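Local coordinates for 11S globulin seed storage protein (Amaranthus hypochondriacus, PDB 3QAC), which probably serves as a seed storage protein, a nutrient reservoir of the 11S globulin family built from two cupin domains, at residues A[50-55]-A[375-380]; A[75-80]-A[349-354]; A[218-223]-A[232-237]. All blocks are in the same frame, centred on the assembly; numbering follows the deposited sequence.

Contact 1 (A[50-55]-A[375-380])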
loop_
_atom_site.group_PDB
_atom_site.type_symbol
_atom_site.label_atom_id
_atom_site.label_comp_id
_atom_site.label_asym_id
_atom_site.label_seq_id
_atom_site.Cartn_x
_atom_site.Cartn_y
_atom_site.Cartn_z
ATOM N N VAL A 50 -14.939 3.140 0.582
ATOM C CA VAL A 50 -15.150 4.570 0.630
ATOM C C VAL A 50 -16.433 4.866 1.347
ATOM O O VAL A 50 -17.232 3.970 1.630
ATOM C CB VAL A 50 -15.215 5.181 -0.771
ATOM C CG1 VAL A 50 -13.920 4.873 -1.552
ATOM C CG2 VAL A 50 -16.433 4.674 -1.512
ATOM N N SER A 51 -16.601 6.129 1.679
ATOM C CA SER A 51 -17.863 6.618 2.183
ATOM C C SER A 51 -18.180 7.853 1.364
ATOM O O SER A 51 -17.298 8.482 0.783
ATOM C CB SER A 51 -17.774 6.958 3.662
ATOM O OG SER A 51 -17.560 5.789 4.451
ATOM N N VAL A 52 -19.449 8.180 1.281
ATOM C CA VAL A 52 -19.845 9.358 0.559
ATOM C C VAL A 52 -20.751 10.178 1.456
ATOM O O VAL A 52 -21.646 9.637 2.142
ATOM C CB VAL A 52 -20.546 8.994 -0.780
ATOM C CG1 VAL A 52 -21.010 10.234 -1.507
ATOM C CG2 VAL A 52 -19.609 8.188 -1.666
ATOM N N ILE A 53 -20.479 11.475 1.491
ATOM C CA ILE A 53 -21.393 12.434 2.078
ATOM C C ILE A 53 -21.709 13.568 1.111
ATOM O O ILE A 53 -20.986 13.818 0.136
ATOM C CB ILE A 53 -20.851 13.032 3.364
ATOM C CG1 ILE A 53 -19.553 13.785 3.096
ATOM C CG2 ILE A 53 -20.657 11.946 4.412
ATOM C CD1 ILE A 53 -19.154 14.700 4.257
ATOM N N ARG A 54 -22.814 14.246 1.381
ATOM C CA ARG A 54 -23.164 15.429 0.636
ATOM C C ARG A 54 -23.533 16.472 1.666
ATOM O O ARG A 54 -24.344 16.213 2.548
ATOM C CB ARG A 54 -24.313 15.148 -0.326
ATOM C CG ARG A 54 -24.927 16.398 -0.931
ATOM C CD ARG A 54 -26.004 16.051 -1.947
ATOM N NE ARG A 54 -27.126 15.343 -1.337
ATOM C CZ ARG A 54 -27.813 14.378 -1.940
ATOM N NH1 ARG A 54 -28.815 13.777 -1.312
ATOM N NH2 ARG A 54 -27.489 14.003 -3.168
ATOM N N ARG A 55 -22.888 17.626 1.601
ATOM C CA ARG A 55 -23.189 18.688 2.542
ATOM C C ARG A 55 -23.844 19.795 1.778
ATOM O O ARG A 55 -23.387 20.181 0.693
ATOM C CB ARG A 55 -21.942 19.229 3.234
ATOM C CG ARG A 55 -21.122 18.187 3.980
ATOM C CD ARG A 55 -20.008 18.860 4.774
ATOM N NE ARG A 55 -19.122 17.897 5.418
ATOM C CZ ARG A 55 -19.402 17.254 6.553
ATOM N NH1 ARG A 55 -20.568 17.438 7.170
ATOM N NH2 ARG A 55 -18.524 16.400 7.060
ATOM N N GLY A 375 -28.801 12.929 -7.530
ATOM C CA GLY A 375 -28.489 12.700 -6.135
ATOM C C GLY A 375 -28.286 11.248 -5.787
ATOM O O GLY A 375 -27.997 10.927 -4.641
ATOM N N GLN A 376 -28.467 10.370 -6.762
ATOM C CA GLN A 376 -28.186 8.957 -6.558
ATOM C C GLN A 376 -26.802 8.613 -7.073
ATOM O O GLN A 376 -26.294 9.253 -8.003
ATOM C CB GLN A 376 -29.186 8.101 -7.307
ATOM C CG GLN A 376 -30.640 8.449 -7.047
ATOM C CD GLN A 376 -31.579 7.497 -7.762
ATOM O OE1 GLN A 376 -31.379 7.171 -8.932
ATOM N NE2 GLN A 376 -32.605 7.041 -7.059
ATOM N N LEU A 377 -26.198 7.584 -6.492
ATOM C CA LEU A 377 -24.923 7.124 -6.984
ATOM C C LEU A 377 -24.965 5.632 -7.082
ATOM O O LEU A 377 -25.721 4.980 -6.375
ATOM C CB LEU A 377 -23.790 7.569 -6.058
ATOM C CG LEU A 377 -23.838 7.037 -4.616
ATOM C CD1 LEU A 377 -23.331 5.601 -4.566
ATOM C CD2 LEU A 377 -23.009 7.930 -3.691
ATOM N N VAL A 378 -24.158 5.079 -7.969
ATOM C CA VAL A 378 -23.923 3.653 -7.935
ATOM C C VAL A 378 -22.429 3.431 -7.847
ATOM O O VAL A 378 -21.635 4.224 -8.371
ATOM C CB VAL A 378 -24.498 2.946 -9.166
ATOM C CG1 VAL A 378 -23.935 3.564 -10.468
ATOM C CG2 VAL A 378 -24.228 1.442 -9.087
ATOM N N VAL A 379 -22.046 2.353 -7.183
ATOM C CA VAL A 379 -20.656 2.000 -7.098
ATOM C C VAL A 379 -20.360 1.007 -8.187
ATOM O O VAL A 379 -20.925 -0.097 -8.216
ATOM C CB VAL A 379 -20.309 1.351 -5.755
ATOM C CG1 VAL A 379 -18.829 0.942 -5.719
ATOM C CG2 VAL A 379 -20.631 2.288 -4.626
ATOM N N VAL A 380 -19.486 1.402 -9.094
ATOM C CA VAL A 380 -18.970 0.500 -10.103
ATOM C C VAL A 380 -17.634 -0.048 -9.641
ATOM O O VAL A 380 -16.660 0.684 -9.563
ATOM C CB VAL A 380 -18.729 1.209 -11.438
ATOM C CG1 VAL A 380 -18.500 0.163 -12.526
ATOM C CG2 VAL A 380 -19.909 2.154 -11.791
HETATM O O HOH W 1 -30.262 11.913 -2.783
#
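R54 and V52 both leave their strand with a gamma carbon anti to the backbone N (CG in R54, chi1 168°; CG1 in V52), while L377 holds CG between its own N and carbonyl carbon (chi1 62°); these settings send all three side chains into the interface between the two cupin domains of the bicupin subunit. Strand 51-57 belongs to the N-terminal domain and strand 377-380 to the C-terminal one. The backbones stay apart, V52 CA lying 9.4 Å from L377 CA, and side chains bridge them, with the G375 backbone receiving R54.

V52 and L377 meet tip to tip, L377 CD2 resting 3.8 Å from V52 CG1 and almost as near to CB and CG2, so that one methyl nestles against the whole isopropyl group. W38 and F45 also pack on L377, and I347 on V52, which makes this half of the contact apolar.

The other half is polar. R54 bends at chi3 and brings the edge of its guanidinium to G375, with NH2 3.4 Å from G375 CA. Its stronger partners are E36, which forms a salt bridge with NH1, and Y349, whose OH bonds NH2. The direct bond from R54 NH2 to G375 O is weak, at 3.4 Å and 148°. A water lying in the guanidinium plane supplements it, accepting from R54 NH1 at 2.8 Å and donating to G375 O at 3.1 Å.

Contact 2 (A[75-80]-A[349-354]); sequences YIEQGN and YCVRGR
The interface between the two cupin domains of the subunit is spanned here by two strands, 72-78 of the N-terminal domain and 346-351 of the C-terminal one, that face each other from different sheets. Their short segments run 37° from parallel with axes 9.8 Å apart, too far for backbone pairing, and side chains fill the space between. E77 reaches Y349 directly: Y349 OH donates to E77 OE2 at 2.6 Å. The carboxylate oxygen lies in the plane of the phenol ring, at its edge, and is met nearly along its own C-O axis; the carboxylate and ring planes are 34° apart. An extended chain beyond CG, which itself stands anti to the backbone N (chi1 -176°), carries the E77 carboxylate across to the other domain.

V351 fills in beside this bond. Its CG1 slides past the aliphatic stem of E77, 4.1 Å from CG, while CG2 approaches Y75 CE2 obliquely at 4.0 Å. The Y75 ring is held at its far end by a hydrogen bond between OH and K327 NZ, and V398 packs on both Y75 and V351. E77 and V351 each sit in a classic beta bulge, E77 with Q78 opposite V159 and V351 with R352 opposite E396.

With E77 cut back to an alanine, carboxylate and methylene are both gone, and Y349 OH would probably lose its acceptor while a gap opened beside V351 CG1. E77 OE1 has a long, weak ion pair with R374. The phenol oxygen of Y349, bonded also to R54 NH2, thus lies between an arginine N-H and a carboxylate oxygen; the short bond is consistent with a phenol polarised by the arginine, its O-H made a stronger donor to E77.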
loop_
_atom_site.group_PDB
_atom_site.type_symbol
_atom_site.label_atom_id
_atom_site.label_comp_id
_atom_site.label_asym_id
_atom_site.label_seq_id
_atom_site.Cartn_x
_atom_site.Cartn_y
_atom_site.Cartn_z
ATOM N N TYR A 75 -16.565 17.386 -4.921
ATOM C CA TYR A 75 -17.134 18.052 -6.070
ATOM C C TYR A 75 -18.165 19.056 -5.584
ATOM O O TYR A 75 -19.049 18.726 -4.789
ATOM C CB TYR A 75 -17.763 17.054 -7.029
ATOM C CG TYR A 75 -18.479 17.698 -8.192
ATOM C CD1 TYR A 75 -17.770 18.262 -9.236
ATOM C CD2 TYR A 75 -19.861 17.715 -8.256
ATOM C CE1 TYR A 75 -18.410 18.845 -10.299
ATOM C CE2 TYR A 75 -20.516 18.293 -9.323
ATOM C CZ TYR A 75 -19.787 18.856 -10.338
ATOM O OH TYR A 75 -20.427 19.432 -11.403
ATOM N N ILE A 76 -18.019 20.289 -6.047
ATOM C CA ILE A 76 -18.954 21.352 -5.727
ATOM C C ILE A 76 -20.079 21.232 -6.732
ATOM O O ILE A 76 -19.930 21.606 -7.896
ATOM C CB ILE A 76 -18.291 22.733 -5.835
ATOM C CG1 ILE A 76 -17.129 22.839 -4.841
ATOM C CG2 ILE A 76 -19.292 23.832 -5.606
ATOM C CD1 ILE A 76 -17.455 22.359 -3.435
ATOM N N GLU A 77 -21.198 20.676 -6.287
ATOM C CA GLU A 77 -22.294 20.377 -7.184
ATOM C C GLU A 77 -23.009 21.665 -7.517
ATOM O O GLU A 77 -23.522 21.848 -8.622
ATOM C CB GLU A 77 -23.282 19.425 -6.508
ATOM C CG GLU A 77 -24.402 18.995 -7.420
ATOM C CD GLU A 77 -25.563 18.366 -6.680
ATOM O OE1 GLU A 77 -26.670 18.953 -6.719
ATOM O OE2 GLU A 77 -25.372 17.296 -6.064
ATOM N N GLN A 78 -23.038 22.558 -6.538
ATOM C CA GLN A 78 -23.855 23.746 -6.645
ATOM C C GLN A 78 -23.274 24.839 -5.796
ATOM O O GLN A 78 -22.740 24.586 -4.722
ATOM C CB GLN A 78 -25.264 23.436 -6.147
ATOM C CG GLN A 78 -26.307 24.504 -6.475
ATOM C CD GLN A 78 -27.693 24.145 -5.940
ATOM O OE1 GLN A 78 -27.963 24.304 -4.749
ATOM N NE2 GLN A 78 -28.572 23.658 -6.818
ATOM N N GLY A 79 -23.398 26.065 -6.279
ATOM C CA GLY A 79 -23.042 27.225 -5.497
ATOM C C GLY A 79 -21.588 27.626 -5.612
ATOM O O GLY A 79 -20.811 27.090 -6.409
ATOM N N ASN A 80 -21.234 28.612 -4.807
ATOM C CA ASN A 80 -19.857 28.998 -4.631
ATOM C C ASN A 80 -19.657 29.422 -3.187
ATOM O O ASN A 80 -20.615 29.603 -2.428
ATOM C CB ASN A 80 -19.458 30.118 -5.594
ATOM C CG ASN A 80 -20.632 30.988 -5.997
ATOM O OD1 ASN A 80 -21.155 31.771 -5.193
ATOM N ND2 ASN A 80 -21.057 30.856 -7.256
ATOM N N TYR A 349 -21.733 9.303 -9.139
ATOM C CA TYR A 349 -22.804 10.100 -8.591
ATOM C C TYR A 349 -23.529 10.835 -9.701
ATOM O O TYR A 349 -22.893 11.512 -10.533
ATOM C CB TYR A 349 -22.161 11.141 -7.719
ATOM C CG TYR A 349 -23.109 12.118 -7.101
ATOM C CD1 TYR A 349 -23.885 11.756 -6.001
ATOM C CD2 TYR A 349 -23.201 13.414 -7.576
ATOM C CE1 TYR A 349 -24.733 12.652 -5.412
ATOM C CE2 TYR A 349 -24.057 14.323 -6.985
ATOM C CZ TYR A 349 -24.822 13.927 -5.901
ATOM O OH TYR A 349 -25.674 14.813 -5.291
ATOM N N CYS A 350 -24.852 10.729 -9.721
ATOM C CA CYS A 350 -25.609 11.448 -10.732
ATOM C C CYS A 350 -25.863 12.875 -10.307
ATOM O O CYS A 350 -26.478 13.133 -9.275
ATOM C CB CYS A 350 -26.933 10.776 -11.052
ATOM S SG CYS A 350 -27.858 11.753 -12.254
ATOM N N VAL A 351 -25.389 13.796 -11.129
ATOM C CA VAL A 351 -25.517 15.217 -10.868
ATOM C C VAL A 351 -26.838 15.771 -11.381
ATOM O O VAL A 351 -27.519 16.498 -10.662
ATOM C CB VAL A 351 -24.343 16.015 -11.481
ATOM C CG1 VAL A 351 -24.553 17.502 -11.289
ATOM C CG2 VAL A 351 -23.027 15.588 -10.843
ATOM N N ARG A 352 -27.193 15.454 -12.625
ATOM C CA ARG A 352 -28.511 15.824 -13.147
ATOM C C ARG A 352 -28.935 14.907 -14.274
ATOM O O ARG A 352 -28.141 14.107 -14.769
ATOM C CB ARG A 352 -28.542 17.281 -13.616
ATOM C CG ARG A 352 -27.734 17.545 -14.868
ATOM C CD ARG A 352 -28.271 18.752 -15.643
ATOM N NE ARG A 352 -29.623 18.510 -16.138
ATOM C CZ ARG A 352 -29.909 17.810 -17.231
ATOM N NH1 ARG A 352 -31.171 17.631 -17.595
ATOM N NH2 ARG A 352 -28.939 17.277 -17.960
ATOM N N GLY A 353 -30.192 15.021 -14.689
ATOM C CA GLY A 353 -30.692 14.158 -15.739
ATOM C C GLY A 353 -30.988 12.754 -15.241
ATOM O O GLY A 353 -31.238 12.527 -14.056
ATOM N N ARG A 354 -30.949 11.800 -16.158
ATOM C CA ARG A 354 -31.345 10.447 -15.851
ATOM C C ARG A 354 -30.719 9.532 -16.877
ATOM O O ARG A 354 -30.572 9.910 -18.041
ATOM C CB ARG A 354 -32.870 10.322 -15.894
ATOM C CG ARG A 354 -33.392 8.928 -15.586
ATOM C CD ARG A 354 -34.914 8.927 -15.440
ATOM N NE ARG A 354 -35.357 9.787 -14.341
ATOM C CZ ARG A 354 -35.693 9.353 -13.126
ATOM N NH1 ARG A 354 -35.642 8.054 -12.841
ATOM N NH2 ARG A 354 -36.088 10.224 -12.198
#

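Contact 3 (A[218-223]-A[232-237]); sequences RLLAES and QKLQAE
L220 and Q235 make the closest contact between segments 218-223 and 232-237, which lie on two successive short helices, 217-224 and 228-235, joined by a short loop. One methyl of the leucine does the touching: L220 CD1 lies 3.7 Å from Q235 CG and 3.8 Å from Q235 NE2, so the leucine crosses the glutamine obliquely, with CD1 over its CG-CD-NE2 portion. The same methyl reaches the other helix at a second point, 4.1 Å from L234 CB, and thus sits against two consecutive residues near the end of that helix. No hydrogen bond joins the two segments. L220 places CG anti to its carbonyl carbon (chi1 -83°), which directs the branch across the gap.

A second shell fixes these groups. The amide of Q235 is tied down at OE1 by T217 OG1 and more weakly at NE2 by F212 O, and the F212 side chain packs on both L220 and L234; F215 and A231 also pack on L220. Separately, inside the first helix and on the turn that carries L220, S223 OG donates to L219 O at 2.6 Å from above the carbonyl plane, while S223 N reaches the same oxygen at 2.8 Å from the opposite face. One helical carbonyl therefore takes two donors, and the buried hydroxyl is satisfied by its own helix.

Beyond Q235 the second helix gives way to A236, which has positive phi. The contact centre lies about 35 Å from the centre of the chain, where the helix pair meets a neighbouring subunit: R444 of that subunit bonds the carbonyls of E222 and S223, and its Q431 O accepts from K233 NZ. Y430 of the neighbouring subunit, on its helix 423-430, packs on K233 and L234, and P338 of the same subunit, on its strand 335-341, packs on S223.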
loop_
_atom_site.group_PDB
_atom_site.type_symbol
_atom_site.label_atom_id
_atom_site.label_comp_id
_atom_site.label_asym_id
_atom_site.label_seq_id
_atom_site.Cartn_x
_atom_site.Cartn_y
_atom_site.Cartn_z
ATOM N N ARG A 218 -8.358 23.828 31.907
ATOM C CA ARG A 218 -7.204 24.582 32.366
ATOM C C ARG A 218 -6.096 24.523 31.315
ATOM O O ARG A 218 -5.689 25.556 30.790
ATOM C CB ARG A 218 -6.712 24.058 33.723
ATOM C CG ARG A 218 -5.611 24.910 34.353
ATOM C CD ARG A 218 -5.416 24.592 35.835
ATOM N NE ARG A 218 -6.674 24.609 36.587
ATOM C CZ ARG A 218 -7.166 23.564 37.254
ATOM N NH1 ARG A 218 -6.503 22.410 37.276
ATOM N NH2 ARG A 218 -8.322 23.674 37.910
ATOM N N LEU A 219 -5.632 23.309 31.014
ATOM C CA LEU A 219 -4.642 23.071 29.967
ATOM C C LEU A 219 -4.963 23.849 28.693
ATOM O O LEU A 219 -4.065 24.403 28.063
ATOM C CB LEU A 219 -4.510 21.571 29.658
ATOM C CG LEU A 219 -3.451 20.773 30.440
ATOM C CD1 LEU A 219 -3.524 19.259 30.169
ATOM C CD2 LEU A 219 -2.057 21.292 30.140
ATOM N N LEU A 220 -6.241 23.899 28.322
ATOM C CA LEU A 220 -6.650 24.659 27.142
ATOM C C LEU A 220 -6.347 26.135 27.278
ATOM O O LEU A 220 -5.697 26.728 26.411
ATOM C CB LEU A 220 -8.136 24.472 26.846
ATOM C CG LEU A 220 -8.496 23.213 26.060
ATOM C CD1 LEU A 220 -9.789 23.430 25.306
ATOM C CD2 LEU A 220 -7.384 22.834 25.093
ATOM N N ALA A 221 -6.832 26.728 28.367
ATOM C CA ALA A 221 -6.626 28.143 28.638
ATOM C C ALA A 221 -5.135 28.467 28.627
ATOM O O ALA A 221 -4.679 29.415 27.971
ATOM C CB ALA A 221 -7.248 28.512 29.980
ATOM N N GLU A 222 -4.377 27.662 29.359
ATOM C CA GLU A 222 -2.941 27.821 29.428
ATOM C C GLU A 222 -2.345 27.754 28.031
ATOM O O GLU A 222 -1.470 28.548 27.673
ATOM C CB GLU A 222 -2.351 26.711 30.287
ATOM C CG GLU A 222 -0.843 26.710 30.326
ATOM C CD GLU A 222 -0.298 26.865 31.734
ATOM O OE1 GLU A 222 -0.163 28.024 32.193
ATOM O OE2 GLU A 222 -0.004 25.826 32.376
ATOM N N SER A 223 -2.827 26.801 27.241
ATOM C CA SER A 223 -2.251 26.545 25.929
ATOM C C SER A 223 -2.343 27.778 25.057
ATOM O O SER A 223 -1.385 28.141 24.391
ATOM C CB SER A 223 -2.950 25.367 25.250
ATOM O OG SER A 223 -2.633 24.153 25.896
ATOM N N GLN A 232 -13.567 27.418 27.594
ATOM C CA GLN A 232 -14.833 26.679 27.575
ATOM C C GLN A 232 -15.587 26.894 26.272
ATOM O O GLN A 232 -16.373 26.048 25.846
ATOM C CB GLN A 232 -15.737 27.126 28.717
ATOM C CG GLN A 232 -15.186 26.892 30.094
ATOM C CD GLN A 232 -16.173 27.304 31.171
ATOM O OE1 GLN A 232 -16.681 26.462 31.913
ATOM N NE2 GLN A 232 -16.462 28.603 31.250
ATOM N N LYS A 233 -15.364 28.049 25.656
ATOM C CA LYS A 233 -15.955 28.335 24.364
ATOM C C LYS A 233 -15.369 27.377 23.323
ATOM O O LYS A 233 -16.094 26.816 22.498
ATOM C CB LYS A 233 -15.722 29.794 23.989
ATOM C CG LYS A 233 -16.403 30.749 24.950
ATOM C CD LYS A 233 -17.883 30.410 25.077
ATOM C CE LYS A 233 -18.715 31.102 24.001
ATOM N NZ LYS A 233 -18.899 32.568 24.282
ATOM N N LEU A 234 -14.057 27.184 23.382
ATOM C CA LEU A 234 -13.418 26.163 22.573
ATOM C C LEU A 234 -14.178 24.844 22.709
ATOM O O LEU A 234 -14.442 24.158 21.727
ATOM C CB LEU A 234 -11.962 25.986 22.994
ATOM C CG LEU A 234 -10.909 26.583 22.048
ATOM C CD1 LEU A 234 -11.453 27.766 21.264
ATOM C CD2 LEU A 234 -9.626 26.956 22.782
ATOM N N GLN A 235 -14.558 24.502 23.930
ATOM C CA GLN A 235 -15.085 23.169 24.164
ATOM C C GLN A 235 -16.535 23.065 23.752
ATOM O O GLN A 235 -17.065 21.967 23.594
ATOM C CB GLN A 235 -14.866 22.763 25.608
ATOM C CG GLN A 235 -13.403 22.753 25.962
ATOM C CD GLN A 235 -13.154 22.528 27.429
ATOM O OE1 GLN A 235 -13.819 23.117 28.287
ATOM N NE2 GLN A 235 -12.186 21.673 27.733
ATOM N N ALA A 236 -17.157 24.225 23.558
ATOM C CA ALA A 236 -18.507 24.311 23.015
ATOM C C ALA A 236 -19.473 23.326 23.660
ATOM O O ALA A 236 -20.374 22.814 23.006
ATOM C CB ALA A 236 -18.489 24.118 21.513
ATOM N N GLU A 237 -19.285 23.059 24.942
ATOM C CA GLU A 237 -20.208 22.197 25.664
ATOM C C GLU A 237 -21.626 22.788 25.587
ATOM O O GLU A 237 -22.615 22.058 25.596
ATOM C CB GLU A 237 -19.729 22.043 27.107
ATOM C CG GLU A 237 -18.705 23.122 27.498
ATOM C CD GLU A 237 -17.712 22.653 28.556
ATOM O OE1 GLU A 237 -17.730 21.448 28.895
ATOM O OE2 GLU A 237 -16.912 23.493 29.039
#

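Contacts 1 and 2 are parts of one interface between the cupin domains, with centres 12 Å apart. R54 NH2 of contact 1 lies 2.9 Å from Y349 OH of contact 2, a probable hydrogen bond, and the neighbouring strands 377-380 and 346-351 are joined by a probable bond of 2.7 Å between Q376 O and C350 N. Contact 3 belongs to a separate region: its centre is about 36 Å from that of contact 1 and 39 Å from that of contact 2, with nearest atoms about 16 and 25 Å apart. The pair thus ties domain to domain within a subunit, whereas the helices of contact 3 meet the next subunit of the assembly.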